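Local coordinates for CD1-2 antigen (Gallus gallus, PDB 3DBX), which probably presents lipid antigens to T cells as a CD1-family, MHC class I-like glycoprotein, at residues 9-18 and 29-37; 103-113 and 166-175. One frame throughout, in Å; residues are numbered along the deposited sequence.

Interaction 1: 9-18 and 29-37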
loop_
_atom_site.group_PDB
_atom_site.type_symbol
_atom_site.label_atom_id
_atom_site.label_comp_id
_atom_site.label_asym_id
_atom_site.label_seq_id
_atom_site.Cartn_x
_atom_site.Cartn_y
_atom_site.Cartn_z
ATOM N N GLU A 9 -13.843 6.410 4.488
ATOM C CA GLU A 9 -12.488 6.189 3.994
ATOM C C GLU A 9 -12.115 7.415 3.182
ATOM O O GLU A 9 -10.941 7.764 3.055
ATOM C CB GLU A 9 -12.410 4.936 3.102
ATOM C CG GLU A 9 -12.268 3.590 3.865
ATOM C CD GLU A 9 -12.003 2.360 2.956
ATOM O OE1 GLU A 9 -11.401 2.501 1.865
ATOM O OE2 GLU A 9 -12.382 1.235 3.354
ATOM N N SER A 10 -13.138 8.079 2.646
ATOM C CA SER A 10 -12.944 9.226 1.770
ATOM C C SER A 10 -12.522 10.493 2.509
ATOM O O SER A 10 -12.061 11.445 1.880
ATOM C CB SER A 10 -14.184 9.481 0.920
ATOM O OG SER A 10 -13.792 10.015 -0.332
ATOM N N GLN A 11 -12.687 10.502 3.832
ATOM C CA GLN A 11 -12.224 11.606 4.675
ATOM C C GLN A 11 -11.081 11.184 5.610
ATOM O O GLN A 11 -11.013 11.604 6.776
ATOM C CB GLN A 11 -13.409 12.218 5.435
ATOM C CG GLN A 11 -14.420 12.829 4.482
ATOM C CD GLN A 11 -15.685 13.275 5.153
ATOM O OE1 GLN A 11 -16.430 12.468 5.714
ATOM N NE2 GLN A 11 -15.953 14.572 5.083
ATOM N N PHE A 12 -10.197 10.338 5.075
ATOM C CA PHE A 12 -9.023 9.846 5.784
ATOM C C PHE A 12 -7.788 10.282 5.007
ATOM O O PHE A 12 -7.472 9.744 3.925
ATOM C CB PHE A 12 -9.080 8.311 5.936
ATOM C CG PHE A 12 -7.998 7.707 6.848
ATOM C CD1 PHE A 12 -7.287 8.476 7.761
ATOM C CD2 PHE A 12 -7.737 6.337 6.811
ATOM C CE1 PHE A 12 -6.312 7.901 8.602
ATOM C CE2 PHE A 12 -6.784 5.763 7.651
ATOM C CZ PHE A 12 -6.070 6.555 8.546
ATOM N N PHE A 13 -7.103 11.265 5.573
ATOM C CA PHE A 13 -5.882 11.830 5.011
ATOM C C PHE A 13 -4.654 11.238 5.704
ATOM O O PHE A 13 -4.578 11.248 6.922
ATOM C CB PHE A 13 -5.896 13.342 5.212
ATOM C CG PHE A 13 -4.751 14.040 4.570
ATOM C CD1 PHE A 13 -4.634 14.079 3.173
ATOM C CD2 PHE A 13 -3.783 14.657 5.340
ATOM C CE1 PHE A 13 -3.567 14.734 2.558
ATOM C CE2 PHE A 13 -2.702 15.306 4.731
ATOM C CZ PHE A 13 -2.610 15.352 3.339
ATOM N N GLN A 14 -3.713 10.717 4.917
ATOM C CA GLN A 14 -2.499 10.092 5.430
ATOM C C GLN A 14 -1.259 10.576 4.705
ATOM O O GLN A 14 -1.303 10.856 3.515
ATOM C CB GLN A 14 -2.573 8.575 5.282
ATOM C CG GLN A 14 -3.622 7.906 6.143
ATOM C CD GLN A 14 -3.524 6.391 6.051
ATOM O OE1 GLN A 14 -2.820 5.761 6.828
ATOM N NE2 GLN A 14 -4.223 5.809 5.085
ATOM N N LEU A 15 -0.149 10.619 5.446
ATOM C CA LEU A 15 1.145 11.007 4.953
ATOM C C LEU A 15 2.137 9.905 5.339
ATOM O O LEU A 15 2.179 9.452 6.489
ATOM C CB LEU A 15 1.582 12.326 5.599
ATOM C CG LEU A 15 0.851 13.629 5.306
ATOM C CD1 LEU A 15 1.279 14.729 6.309
ATOM C CD2 LEU A 15 1.122 14.092 3.892
ATOM N N PHE A 16 2.944 9.494 4.376
ATOM C CA PHE A 16 3.970 8.470 4.564
ATOM C C PHE A 16 5.317 9.045 4.089
ATOM O O PHE A 16 5.444 9.379 2.926
ATOM C CB PHE A 16 3.628 7.274 3.650
ATOM C CG PHE A 16 2.345 6.588 3.997
ATOM C CD1 PHE A 16 2.346 5.485 4.824
ATOM C CD2 PHE A 16 1.136 7.050 3.502
ATOM C CE1 PHE A 16 1.138 4.843 5.164
ATOM C CE2 PHE A 16 -0.072 6.425 3.837
ATOM C CZ PHE A 16 -0.070 5.330 4.657
ATOM N N TYR A 17 6.319 9.125 4.950
ATOM C CA TYR A 17 7.623 9.687 4.572
ATOM C C TYR A 17 8.732 8.732 4.964
ATOM O O TYR A 17 8.694 8.200 6.055
ATOM C CB TYR A 17 7.877 11.013 5.289
ATOM C CG TYR A 17 7.237 12.194 4.624
ATOM C CD1 TYR A 17 7.964 13.024 3.788
ATOM C CD2 TYR A 17 5.888 12.465 4.798
ATOM C CE1 TYR A 17 7.363 14.129 3.147
ATOM C CE2 TYR A 17 5.273 13.569 4.155
ATOM C CZ TYR A 17 6.019 14.380 3.334
ATOM O OH TYR A 17 5.422 15.471 2.717
ATOM N N THR A 18 9.707 8.558 4.070
ATOM C CA THR A 18 10.907 7.725 4.293
ATOM C C THR A 18 12.144 8.594 4.048
ATOM O O THR A 18 12.291 9.241 2.987
ATOM C CB THR A 18 10.932 6.518 3.368
ATOM O OG1 THR A 18 9.757 5.731 3.595
ATOM C CG2 THR A 18 12.159 5.655 3.596
ATOM N N LEU A 29 14.958 10.841 -0.295
ATOM C CA LEU A 29 13.613 10.938 0.272
ATOM C C LEU A 29 12.556 10.307 -0.599
ATOM O O LEU A 29 12.633 10.354 -1.820
ATOM C CB LEU A 29 13.226 12.393 0.531
ATOM C CG LEU A 29 13.994 13.289 1.512
ATOM C CD1 LEU A 29 13.459 14.702 1.350
ATOM C CD2 LEU A 29 13.799 12.831 2.939
ATOM N N THR A 30 11.550 9.740 0.052
ATOM C CA THR A 30 10.281 9.444 -0.605
ATOM C C THR A 30 9.175 9.903 0.324
ATOM O O THR A 30 9.353 9.948 1.544
ATOM C CB THR A 30 10.103 7.918 -0.889
ATOM O OG1 THR A 30 10.149 7.200 0.347
ATOM C CG2 THR A 30 11.211 7.408 -1.793
ATOM N N GLY A 31 8.043 10.272 -0.251
ATOM C CA GLY A 31 6.884 10.608 0.561
ATOM C C GLY A 31 5.637 10.711 -0.289
ATOM O O GLY A 31 5.685 11.080 -1.482
ATOM N N MET A 32 4.523 10.365 0.329
ATOM C CA MET A 32 3.215 10.384 -0.347
ATOM C C MET A 32 2.141 10.898 0.569
ATOM O O MET A 32 2.172 10.618 1.751
ATOM C CB MET A 32 2.830 8.973 -0.748
ATOM C CG MET A 32 1.630 8.961 -1.694
ATOM S SD MET A 32 1.283 7.290 -2.140
ATOM C CE MET A 32 2.847 6.776 -2.818
ATOM N N ALA A 33 1.194 11.652 0.018
ATOM C CA ALA A 33 -0.025 12.004 0.721
ATOM C C ALA A 33 -1.208 11.329 0.036
ATOM O O ALA A 33 -1.323 11.385 -1.196
ATOM C CB ALA A 33 -0.217 13.520 0.725
ATOM N N LEU A 34 -2.111 10.760 0.837
ATOM C CA LEU A 34 -3.273 9.995 0.326
ATOM C C LEU A 34 -4.556 10.512 0.939
ATOM O O LEU A 34 -4.569 10.828 2.109
ATOM C CB LEU A 34 -3.157 8.501 0.727
ATOM C CG LEU A 34 -2.069 7.577 0.192
ATOM C CD1 LEU A 34 -2.210 6.261 0.929
ATOM C CD2 LEU A 34 -2.306 7.278 -1.242
ATOM N N LEU A 35 -5.617 10.588 0.139
ATOM C CA LEU A 35 -6.971 10.693 0.643
ATOM C C LEU A 35 -7.651 9.405 0.184
ATOM O O LEU A 35 -7.629 9.122 -1.009
ATOM C CB LEU A 35 -7.694 11.942 0.089
ATOM C CG LEU A 35 -9.074 12.260 0.675
ATOM C CD1 LEU A 35 -8.982 12.640 2.133
ATOM C CD2 LEU A 35 -9.818 13.358 -0.121
ATOM N N ALA A 36 -8.251 8.641 1.110
ATOM C CA ALA A 36 -8.611 7.230 0.873
ATOM C C ALA A 36 -7.389 6.470 0.304
ATOM O O ALA A 36 -6.324 6.498 0.919
ATOM C CB ALA A 36 -9.850 7.108 -0.050
ATOM N N ASP A 37 -7.516 5.843 -0.861
ATOM C CA ASP A 37 -6.346 5.215 -1.538
ATOM C C ASP A 37 -5.866 6.018 -2.734
ATOM O O ASP A 37 -5.115 5.521 -3.563
ATOM C CB ASP A 37 -6.661 3.760 -1.980
ATOM C CG ASP A 37 -7.939 3.632 -2.777
ATOM O OD1 ASP A 37 -8.634 4.647 -2.996
ATOM O OD2 ASP A 37 -8.253 2.493 -3.198
HETATM O O HOH W 1 -6.003 7.395 3.457
HETATM O O HOH W 2 8.104 6.115 1.429
#
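Residues Phe13 to Thr18 and Leu35 to Thr30 pair as the arms of an antiparallel beta hairpin in the sheet that floors the MHC class I-like platform. The strand axes come within 4.7 Å at 177°, and six backbone hydrogen bonds join the hydrogen-bonded pairs Gln14-Leu34, Phe16-Met32 and Thr18-Thr30. A seventh, Ala36 N to Phe12 O (3.1 Å), is more bent, with 141° at the hydrogen, where the ladder gives way to loop. Water reinforces this end: it donates to Phe12 O and Ala36 O and accepts from Gln14 NE2, while Gln14 OE1 is bound by His102.

Phe13, Leu15, Tyr17, Ala33 and Leu35 point to the helix side of the sheet. There, Leu15 CD2 presses on Ala33 CB at 3.5 Å, tighter than usual for two carbons, and the Phe13 ring reaches the same methyl with CZ. Gly31 CA lies 4.2 Å above one face of the Tyr17 ring, toward its rim. Leu15 also approaches a bound palmitic acid, consistent with the floor of a lipid groove.

On the other face, Leu34 CD1 meets Phe16 CE2 at 3.6 Å, and another protein chain, probably beta-2-microglobulin, packs against Phe16, Thr18, Thr30 and Met32. Thr18 and Thr30 lie side by side. A chi1 of 60° sets Thr30 OG1 between its own backbone N and carbonyl carbon, 3.2 Å from Thr18 CB, and a single water joins the two hydroxyls, 2.8 Å from Thr18 OG1 and 2.6 Å from Thr30 OG1.

Interaction 2: 103-113 and 166-175. With NAG (2-acetamido-2-deoxy-beta-D-glucopyranose), chain E.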
loop_
_atom_site.group_PDB
_atom_site.type_symbol
_atom_site.label_atom_id
_atom_site.label_comp_id
_atom_site.label_asym_id
_atom_site.label_seq_id
_atom_site.Cartn_x
_atom_site.Cartn_y
_atom_site.Cartn_z
ATOM N N THR A 103 1.635 9.696 9.381
ATOM C CA THR A 103 0.685 10.616 9.961
ATOM C C THR A 103 -0.708 10.357 9.357
ATOM O O THR A 103 -0.819 9.949 8.196
ATOM C CB THR A 103 1.116 12.066 9.632
ATOM O OG1 THR A 103 2.450 12.291 10.108
ATOM C CG2 THR A 103 0.199 13.065 10.266
ATOM N N GLY A 104 -1.763 10.621 10.131
ATOM C CA GLY A 104 -3.131 10.512 9.629
ATOM C C GLY A 104 -4.118 11.446 10.300
ATOM O O GLY A 104 -3.915 11.856 11.437
ATOM N N CYS A 105 -5.188 11.760 9.569
ATOM C CA CYS A 105 -6.324 12.545 10.061
ATOM C C CYS A 105 -7.590 11.961 9.427
ATOM O O CYS A 105 -7.739 11.980 8.191
ATOM C CB CYS A 105 -6.170 14.024 9.661
ATOM S SG CYS A 105 -7.433 15.164 10.290
ATOM N N LYS A 106 -8.471 11.420 10.260
ATOM C CA LYS A 106 -9.768 10.908 9.820
ATOM C C LYS A 106 -10.868 11.811 10.355
ATOM O O LYS A 106 -10.812 12.219 11.516
ATOM C CB LYS A 106 -9.981 9.490 10.353
ATOM C CG LYS A 106 -11.048 8.664 9.629
ATOM C CD LYS A 106 -10.905 7.178 9.974
ATOM C CE LYS A 106 -10.992 6.288 8.719
ATOM N NZ LYS A 106 -10.370 4.926 8.899
ATOM N N LEU A 107 -11.857 12.128 9.511
ATOM C CA LEU A 107 -13.078 12.840 9.954
ATOM C C LEU A 107 -14.320 11.950 9.918
ATOM O O LEU A 107 -14.813 11.594 8.836
ATOM C CB LEU A 107 -13.347 14.097 9.111
ATOM C CG LEU A 107 -12.279 15.149 8.777
ATOM C CD1 LEU A 107 -12.989 16.447 8.411
ATOM C CD2 LEU A 107 -11.316 15.405 9.929
ATOM N N TYR A 108 -14.820 11.602 11.102
ATOM C CA TYR A 108 -16.090 10.879 11.229
ATOM C C TYR A 108 -17.229 11.874 11.079
ATOM O O TYR A 108 -17.115 13.021 11.516
ATOM C CB TYR A 108 -16.193 10.156 12.583
ATOM C CG TYR A 108 -15.014 9.250 12.879
ATOM C CD1 TYR A 108 -14.958 7.956 12.364
ATOM C CD2 TYR A 108 -13.948 9.694 13.658
ATOM C CE1 TYR A 108 -13.875 7.127 12.621
ATOM C CE2 TYR A 108 -12.863 8.871 13.925
ATOM C CZ TYR A 108 -12.831 7.588 13.403
ATOM O OH TYR A 108 -11.756 6.770 13.666
ATOM N N THR A 109 -18.325 11.446 10.462
ATOM C CA THR A 109 -19.453 12.357 10.255
ATOM C C THR A 109 -20.346 12.502 11.504
ATOM O O THR A 109 -21.537 12.789 11.389
ATOM C CB THR A 109 -20.261 12.024 8.964
ATOM O OG1 THR A 109 -20.604 10.632 8.937
ATOM C CG2 THR A 109 -19.443 12.370 7.714
ATOM N N ASN A 110 -19.758 12.310 12.688
ATOM C CA ASN A 110 -20.423 12.650 13.959
ATOM C C ASN A 110 -19.678 13.734 14.755
ATOM O O ASN A 110 -20.067 14.072 15.872
ATOM C CB ASN A 110 -20.702 11.397 14.810
ATOM C CG ASN A 110 -19.494 10.932 15.635
ATOM O OD1 ASN A 110 -18.349 11.341 15.401
ATOM N ND2 ASN A 110 -19.768 10.058 16.617
ATOM N N GLY A 111 -18.596 14.256 14.168
ATOM C CA GLY A 111 -17.846 15.374 14.748
ATOM C C GLY A 111 -16.415 15.043 15.132
ATOM O O GLY A 111 -15.483 15.804 14.831
ATOM N N THR A 112 -16.244 13.904 15.797
ATOM C CA THR A 112 -14.932 13.455 16.284
ATOM C C THR A 112 -13.870 13.247 15.187
ATOM O O THR A 112 -14.197 12.960 14.030
ATOM C CB THR A 112 -15.072 12.163 17.132
ATOM O OG1 THR A 112 -15.805 11.181 16.390
ATOM C CG2 THR A 112 -15.807 12.446 18.435
ATOM N N ARG A 113 -12.601 13.415 15.564
ATOM C CA ARG A 113 -11.461 13.189 14.668
ATOM C C ARG A 113 -10.509 12.160 15.259
ATOM O O ARG A 113 -10.319 12.121 16.475
ATOM C CB ARG A 113 -10.644 14.473 14.465
ATOM C CG ARG A 113 -11.330 15.639 13.764
ATOM C CD ARG A 113 -10.519 16.926 13.992
ATOM N NE ARG A 113 -10.861 17.591 15.252
ATOM C CZ ARG A 113 -11.759 18.565 15.350
ATOM N NH1 ARG A 113 -12.397 18.988 14.266
ATOM N NH2 ARG A 113 -12.026 19.116 16.528
ATOM N N PHE A 166 -3.691 19.437 13.083
ATOM C CA PHE A 166 -4.689 18.370 13.132
ATOM C C PHE A 166 -6.097 18.847 13.454
ATOM O O PHE A 166 -7.063 18.150 13.151
ATOM C CB PHE A 166 -4.267 17.271 14.120
ATOM C CG PHE A 166 -3.055 16.505 13.684
ATOM C CD1 PHE A 166 -3.081 15.732 12.525
ATOM C CD2 PHE A 166 -1.888 16.555 14.431
ATOM C CE1 PHE A 166 -1.964 15.036 12.107
ATOM C CE2 PHE A 166 -0.765 15.870 14.034
ATOM C CZ PHE A 166 -0.793 15.107 12.864
ATOM N N SER A 167 -6.212 20.022 14.073
ATOM C CA SER A 167 -7.523 20.597 14.440
ATOM C C SER A 167 -8.109 21.513 13.372
ATOM O O SER A 167 -9.336 21.681 13.288
ATOM C CB SER A 167 -7.435 21.398 15.747
ATOM O OG SER A 167 -6.819 20.637 16.757
ATOM N N SER A 168 -7.236 22.147 12.596
ATOM C CA SER A 168 -7.669 23.186 11.682
ATOM C C SER A 168 -7.214 22.922 10.263
ATOM O O SER A 168 -8.039 22.854 9.355
ATOM C CB SER A 168 -7.166 24.552 12.155
ATOM O OG SER A 168 -7.284 25.517 11.124
ATOM N N SER A 169 -5.906 22.755 10.082
ATOM C CA SER A 169 -5.317 22.734 8.753
ATOM C C SER A 169 -5.734 21.514 7.947
ATOM O O SER A 169 -6.267 21.658 6.839
ATOM C CB SER A 169 -3.793 22.874 8.832
ATOM O OG SER A 169 -3.447 24.162 9.345
ATOM N N PHE A 170 -5.525 20.321 8.508
ATOM C CA PHE A 170 -5.851 19.080 7.790
ATOM C C PHE A 170 -7.361 18.838 7.589
ATOM O O PHE A 170 -7.747 18.423 6.496
ATOM C CB PHE A 170 -5.165 17.841 8.403
ATOM C CG PHE A 170 -3.667 17.826 8.267
ATOM C CD1 PHE A 170 -2.995 18.771 7.489
ATOM C CD2 PHE A 170 -2.926 16.833 8.902
ATOM C CE1 PHE A 170 -1.597 18.745 7.351
ATOM C CE2 PHE A 170 -1.521 16.783 8.777
ATOM C CZ PHE A 170 -0.856 17.740 7.989
ATOM N N PRO A 171 -8.212 19.066 8.632
ATOM C CA PRO A 171 -9.672 19.009 8.462
ATOM C C PRO A 171 -10.279 19.896 7.357
ATOM O O PRO A 171 -11.117 19.405 6.587
ATOM C CB PRO A 171 -10.203 19.419 9.844
ATOM C CG PRO A 171 -9.162 18.990 10.761
ATOM C CD PRO A 171 -7.871 19.283 10.048
ATOM N N ASN A 172 -9.910 21.180 7.303
ATOM C CA ASN A 172 -10.299 22.060 6.188
ATOM C C ASN A 172 -9.866 21.540 4.803
ATOM O O ASN A 172 -10.626 21.627 3.841
ATOM C CB ASN A 172 -9.777 23.488 6.401
ATOM C CG ASN A 172 -10.649 24.297 7.358
ATOM O OD1 ASN A 172 -10.970 23.845 8.463
ATOM N ND2 ASN A 172 -11.040 25.504 6.934
ATOM N N TYR A 173 -8.652 20.998 4.730
ATOM C CA TYR A 173 -8.079 20.437 3.504
ATOM C C TYR A 173 -8.862 19.218 2.981
ATOM O O TYR A 173 -9.209 19.159 1.796
ATOM C CB TYR A 173 -6.609 20.082 3.764
ATOM C CG TYR A 173 -5.769 19.717 2.559
ATOM C CD1 TYR A 173 -5.846 20.428 1.357
ATOM C CD2 TYR A 173 -4.855 18.685 2.645
ATOM C CE1 TYR A 173 -5.029 20.073 0.248
ATOM C CE2 TYR A 173 -4.053 18.337 1.569
ATOM C CZ TYR A 173 -4.141 19.032 0.379
ATOM O OH TYR A 173 -3.312 18.639 -0.663
ATOM N N ILE A 174 -9.154 18.269 3.870
ATOM C CA ILE A 174 -9.954 17.080 3.543
ATOM C C ILE A 174 -11.306 17.492 2.932
ATOM O O ILE A 174 -11.729 16.959 1.896
ATOM C CB ILE A 174 -10.208 16.219 4.811
ATOM C CG1 ILE A 174 -8.906 15.568 5.299
ATOM C CG2 ILE A 174 -11.239 15.142 4.537
ATOM C CD1 ILE A 174 -8.988 14.964 6.718
ATOM N N LEU A 175 -11.950 18.458 3.589
ATOM C CA LEU A 175 -13.255 18.967 3.217
ATOM C C LEU A 175 -13.267 19.551 1.810
ATOM O O LEU A 175 -14.153 19.241 1.007
ATOM C CB LEU A 175 -13.699 20.019 4.230
ATOM C CG LEU A 175 -14.773 19.605 5.235
ATOM C CD1 LEU A 175 -14.372 18.345 5.985
ATOM C CD2 LEU A 175 -15.062 20.750 6.198
HETATM C C1 NAG E . -18.630 9.402 17.234
HETATM C C2 NAG E . -19.143 8.506 18.367
HETATM C C3 NAG E . -17.951 7.900 19.106
HETATM C C4 NAG E . -17.046 7.138 18.129
HETATM C C5 NAG E . -16.724 7.985 16.892
HETATM C C6 NAG E . -16.028 7.142 15.830
HETATM C C7 NAG E . -21.356 9.043 19.260
HETATM C C8 NAG E . -22.009 8.655 20.557
HETATM N N2 NAG E . -20.032 9.217 19.273
HETATM O O3 NAG E . -18.411 7.027 20.111
HETATM O O4 NAG E . -15.847 6.727 18.764
HETATM O O5 NAG E . -17.891 8.581 16.340
HETATM O O6 NAG E . -16.978 6.482 15.022
HETATM O O7 NAG E . -22.045 9.189 18.249
#
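Cys105 and Leu107 of strand 103-107 press against helix 166-175, which crosses the strand at -66°, the segment axes 9.0 Å apart at closest approach. No hydrogen bond spans the contact. In its dense part Cys105 SG, anti to its backbone nitrogen (chi1 -176°), is set among Phe170 CB, Pro171 CD and Ile174 CD1, the last at 3.9 Å. Thr103 CG2 abuts the Phe166 ring in plane at its edge, 3.5 Å from CZ. Leu107 CG meets Ile174 CD1 at 3.9 Å; Leu107 CD1 comes within 3.4 Å of Leu175 CD1, but Leu175 is exposed, so this pair belongs to the outer margin.

The solvent side is looser. Arg113 lays CD across Pro171 CG at 4.1 Å, and its guanidinium has Ser167 O over one face, too far for a bond at 4.2 Å from NH1. Beyond it the 108-112 loop leaves the helix altogether and carries the N-linked sugar on Asn110; C6 of that NAG stands 3.6 Å above the centre of the Tyr108 ring. Asn110 OD1 accepts from Thr112 OG1 on a lone pair. Proline at the kink, where Pro171 N lacks a bond to the preceding turn, fits a long helix bent over a sheet, as in the alpha2 helix of MHC class I-like platforms.

Overall arrangement
Interactions 1 and 2 lie 13 Å apart, centre to centre, within one MHC class I family domain, and come in series along the chain: the hairpin of 9-18 and 29-37 closes before 103-113 begins. They share one antiparallel sheet, in which strands 12-21 and 97-107 are neighbours, joined by probable hydrogen bonds from Cys105 N to Phe13 O (2.8 Å) and from Leu15 N to Thr103 O (2.9 Å). Interaction 1 thus pairs two strands of the floor, and interaction 2 sets helix 156-180 against a third, 97-107; Phe13 meets Phe170 and Tyr173 edge-to-face between them. Leu15 and Thr103 both approach the bound palmitic acid, consistent with a groove bounded by floor and helix.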